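Local coordinates for protein homoserine kinase (Listeria monocytogenes, PDB 3HUL) that probably catalyses the ATP-dependent phosphorylation of L-homoserine to O-phospho-L-homoserine in threonine biosynthesis, as a GHMP-family kinase, at residues Lys182-Met194 against Met203-Trp215. Residues are numbered along the deposited sequence; the frame is centred on the assembly and turned at random.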
# COMPACT_ATOMS: atom_id res chain seq x y z
N LYS A 182 16.72 -25.54 7.20
CA LYS A 182 17.17 -24.21 7.56
C LYS A 182 17.42 -23.35 6.32
O LYS A 182 17.16 -22.14 6.33
CB LYS A 182 18.43 -24.29 8.43
CG LYS A 182 18.95 -22.94 8.89
CD LYS A 182 20.05 -23.07 9.95
CE LYS A 182 20.01 -21.88 10.92
NZ LYS A 182 20.02 -20.55 10.22
N GLU A 183 17.92 -23.98 5.27
CA GLU A 183 18.24 -23.29 4.03
C GLU A 183 16.95 -22.81 3.37
O GLU A 183 16.89 -21.69 2.88
CB GLU A 183 18.98 -24.23 3.09
CG GLU A 183 19.75 -23.54 1.95
CD GLU A 183 20.84 -24.46 1.37
OE1 GLU A 183 21.73 -24.91 2.14
OE2 GLU A 183 20.81 -24.72 0.14
N ALA A 184 15.93 -23.66 3.37
CA ALA A 184 14.64 -23.33 2.80
C ALA A 184 13.97 -22.16 3.54
O ALA A 184 13.43 -21.25 2.91
CB ALA A 184 13.73 -24.55 2.78
N VAL A 185 14.02 -22.20 4.88
CA VAL A 185 13.45 -21.16 5.75
C VAL A 185 14.10 -19.81 5.44
O VAL A 185 13.42 -18.81 5.28
CB VAL A 185 13.59 -21.51 7.25
CG1 VAL A 185 13.17 -20.35 8.15
CG2 VAL A 185 12.73 -22.74 7.58
N GLN A 186 15.42 -19.83 5.31
CA GLN A 186 16.20 -18.65 5.00
C GLN A 186 15.90 -18.09 3.60
O GLN A 186 15.77 -16.86 3.43
CB GLN A 186 17.68 -18.97 5.17
CG GLN A 186 18.61 -17.91 4.63
CD GLN A 186 20.06 -18.07 5.11
OE1 GLN A 186 20.35 -17.98 6.32
NE2 GLN A 186 20.99 -18.24 4.16
N ALA A 187 15.79 -18.96 2.60
CA ALA A 187 15.49 -18.50 1.24
C ALA A 187 14.10 -17.87 1.19
O ALA A 187 13.87 -16.92 0.46
CB ALA A 187 15.57 -19.64 0.26
N SER A 188 13.18 -18.44 1.95
CA SER A 188 11.86 -17.87 2.04
C SER A 188 11.94 -16.46 2.61
O SER A 188 11.36 -15.53 2.07
CB SER A 188 10.96 -18.76 2.89
OG SER A 188 9.66 -18.22 2.91
N SER A 189 12.72 -16.30 3.68
CA SER A 189 12.78 -15.03 4.40
C SER A 189 13.36 -13.94 3.52
O SER A 189 12.96 -12.79 3.62
CB SER A 189 13.56 -15.18 5.72
OG SER A 189 14.93 -15.42 5.46
N ILE A 190 14.25 -14.31 2.61
CA ILE A 190 14.83 -13.34 1.66
C ILE A 190 13.82 -12.83 0.61
O ILE A 190 13.82 -11.64 0.25
CB ILE A 190 16.09 -13.94 0.98
CG1 ILE A 190 17.16 -14.27 2.03
CG2 ILE A 190 16.64 -13.02 -0.15
CD1 ILE A 190 17.57 -13.09 2.94
N ALA A 191 12.99 -13.74 0.09
CA ALA A 191 11.93 -13.33 -0.82
C ALA A 191 10.90 -12.46 -0.06
O ALA A 191 10.44 -11.45 -0.57
CB ALA A 191 11.28 -14.56 -1.44
N ASN A 192 10.55 -12.87 1.16
CA ASN A 192 9.64 -12.08 2.03
C ASN A 192 10.14 -10.64 2.17
O ASN A 192 9.39 -9.70 1.97
CB ASN A 192 9.55 -12.68 3.42
CG ASN A 192 8.94 -14.05 3.45
OD1 ASN A 192 8.38 -14.53 2.46
ND2 ASN A 192 8.98 -14.68 4.63
N VAL A 193 11.42 -10.49 2.51
CA VAL A 193 12.02 -9.17 2.66
C VAL A 193 12.02 -8.38 1.34
O VAL A 193 11.67 -7.20 1.32
CB VAL A 193 13.45 -9.27 3.28
CG1 VAL A 193 14.15 -7.89 3.26
CG2 VAL A 193 13.36 -9.76 4.71
N MET A 194 12.35 -9.06 0.24
CA MET A 194 12.33 -8.45 -1.10
C MET A 194 10.95 -7.87 -1.36
O MET A 194 10.83 -6.70 -1.73
CB MET A 194 12.68 -9.47 -2.17
CG MET A 194 12.63 -8.94 -3.62
SD MET A 194 12.91 -10.18 -4.93
CE MET A 194 11.34 -11.04 -4.98
N MET A 203 14.03 0.05 -3.34
CA MET A 203 14.48 -0.80 -4.45
C MET A 203 15.97 -1.18 -4.32
O MET A 203 16.44 -2.21 -4.83
CB MET A 203 14.19 -0.12 -5.79
CG MET A 203 12.68 -0.07 -6.14
SD MET A 203 11.91 -1.72 -6.26
CE MET A 203 12.79 -2.55 -7.54
N THR A 204 16.71 -0.35 -3.60
CA THR A 204 18.06 -0.70 -3.20
C THR A 204 18.09 -1.96 -2.34
O THR A 204 18.80 -2.91 -2.66
CB THR A 204 18.69 0.48 -2.47
OG1 THR A 204 19.12 1.40 -3.47
CG2 THR A 204 19.88 0.08 -1.64
N LEU A 205 17.32 -1.97 -1.27
CA LEU A 205 17.25 -3.19 -0.45
C LEU A 205 16.66 -4.34 -1.28
O LEU A 205 17.21 -5.42 -1.29
CB LEU A 205 16.46 -2.96 0.84
CG LEU A 205 16.06 -4.16 1.74
CD1 LEU A 205 17.30 -5.00 2.19
CD2 LEU A 205 15.31 -3.61 2.96
N ALA A 206 15.56 -4.09 -2.00
CA ALA A 206 14.96 -5.14 -2.83
C ALA A 206 15.99 -5.75 -3.78
O ALA A 206 16.02 -6.97 -3.98
CB ALA A 206 13.82 -4.59 -3.64
N GLY A 207 16.79 -4.89 -4.40
CA GLY A 207 17.73 -5.33 -5.44
C GLY A 207 18.79 -6.22 -4.85
O GLY A 207 19.20 -7.20 -5.47
N GLU A 208 19.21 -5.87 -3.65
CA GLU A 208 20.11 -6.67 -2.84
C GLU A 208 19.56 -8.08 -2.53
O GLU A 208 20.31 -9.08 -2.60
CB GLU A 208 20.38 -5.91 -1.54
CG GLU A 208 21.52 -6.44 -0.68
CD GLU A 208 22.02 -5.38 0.32
OE1 GLU A 208 21.42 -4.26 0.37
OE2 GLU A 208 23.00 -5.67 1.05
N MET A 209 18.28 -8.17 -2.18
CA MET A 209 17.66 -9.48 -1.94
C MET A 209 17.51 -10.24 -3.27
O MET A 209 17.74 -11.43 -3.36
CB MET A 209 16.29 -9.34 -1.23
CG MET A 209 16.33 -8.64 0.17
SD MET A 209 17.29 -9.50 1.46
CE MET A 209 18.87 -8.71 1.35
N MET A 210 17.12 -9.52 -4.30
CA MET A 210 16.85 -10.09 -5.59
C MET A 210 18.09 -10.81 -6.18
O MET A 210 17.94 -11.78 -6.91
CB MET A 210 16.34 -8.99 -6.51
CG MET A 210 15.77 -9.44 -7.83
SD MET A 210 15.37 -8.02 -8.91
CE MET A 210 14.64 -6.88 -7.77
N GLU A 211 19.30 -10.35 -5.83
CA GLU A 211 20.55 -10.94 -6.35
C GLU A 211 20.99 -12.25 -5.69
O GLU A 211 21.85 -12.94 -6.22
CB GLU A 211 21.70 -9.92 -6.31
CG GLU A 211 21.54 -8.81 -7.34
CD GLU A 211 22.76 -7.92 -7.51
OE1 GLU A 211 23.50 -7.66 -6.53
OE2 GLU A 211 22.96 -7.46 -8.64
N ARG A 212 20.42 -12.60 -4.54
CA ARG A 212 20.72 -13.88 -3.90
C ARG A 212 19.91 -15.05 -4.51
O ARG A 212 18.71 -14.91 -4.79
CB ARG A 212 20.54 -13.76 -2.39
CG ARG A 212 21.13 -12.48 -1.85
CD ARG A 212 21.95 -12.68 -0.60
NE ARG A 212 22.46 -11.39 -0.10
CZ ARG A 212 23.40 -11.26 0.84
NH1 ARG A 212 23.96 -12.33 1.41
NH2 ARG A 212 23.78 -10.04 1.21
N ASP A 213 20.55 -16.18 -4.77
CA ASP A 213 19.86 -17.28 -5.48
C ASP A 213 19.08 -18.20 -4.52
O ASP A 213 17.84 -18.17 -4.50
CB ASP A 213 20.82 -18.06 -6.40
CG ASP A 213 22.03 -18.66 -5.67
OD1 ASP A 213 22.03 -18.69 -4.41
OD2 ASP A 213 22.97 -19.11 -6.37
N LEU A 214 19.84 -19.02 -3.79
CA LEU A 214 19.43 -19.84 -2.63
C LEU A 214 18.64 -21.12 -2.88
O LEU A 214 18.59 -21.99 -1.99
CB LEU A 214 18.76 -18.99 -1.54
CG LEU A 214 19.55 -17.82 -0.95
CD1 LEU A 214 18.60 -16.93 -0.17
CD2 LEU A 214 20.72 -18.28 -0.07
N TRP A 215 18.06 -21.27 -4.06
CA TRP A 215 17.08 -22.34 -4.30
C TRP A 215 17.57 -23.65 -4.96
O TRP A 215 18.68 -23.73 -5.49
CB TRP A 215 15.86 -21.78 -5.05
CG TRP A 215 14.93 -21.00 -4.17
CD1 TRP A 215 14.69 -19.66 -4.22
CD2 TRP A 215 14.14 -21.51 -3.09
NE1 TRP A 215 13.78 -19.30 -3.26
CE2 TRP A 215 13.43 -20.41 -2.55
CE3 TRP A 215 13.96 -22.78 -2.52
CZ2 TRP A 215 12.55 -20.54 -1.48
CZ3 TRP A 215 13.08 -22.91 -1.44
CH2 TRP A 215 12.39 -21.79 -0.94
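L205 and A206 open the contact at the C-terminal end of segment 182-194, where L205 brings CD1 within 4.4 Å of V193 CG1 and the CG of M194 lies 3.9 Å from the carbonyl O of A206. The two short helical segments form an antiparallel helical hairpin, their axes inclined at 154° and 8.7 Å apart at closest approach. One turn further on, M209 packs between I190, V193 and M194. Its CB meets M194 CB at 3.7 Å, and its CG comes near V193 CG1. With CG beside its own backbone N (chi1 -60°) and a further bend at chi2, the chain folds back so that SD lies 3.9 Å from I190 CD1; the M209 and I190 side chains cross at about a right angle. M194 also reaches M210, its SD resting 4.0 Å from M210 CB.

Beyond the helix the chain runs on alongside 182-194 toward its N-terminal end, and L214 lays CD1 against I190 CG1 at 3.7 Å and CB against the methyl of A187. W215 then turns its indole so that one face receives the same methyl, offset toward the ring's rim, in a CH-pi contact, A187 CB lying 3.8 Å from the six-membered ring centroid and 22° off the ring normal. The indole NE1 donates to the carbonyl O of P16, which, together with the A187 methyl, probably limits rotation of the ring.

This hairpin belongs to the C-terminal part of the GHMP kinase fold: M210 packs on C243 of strand 241-244, E211 bridges to R231 of helix 227-235, and from helix 181-198 itself N192 ND2 hydrogen-bonds to S20 OG of a second subunit, at the subunit interface.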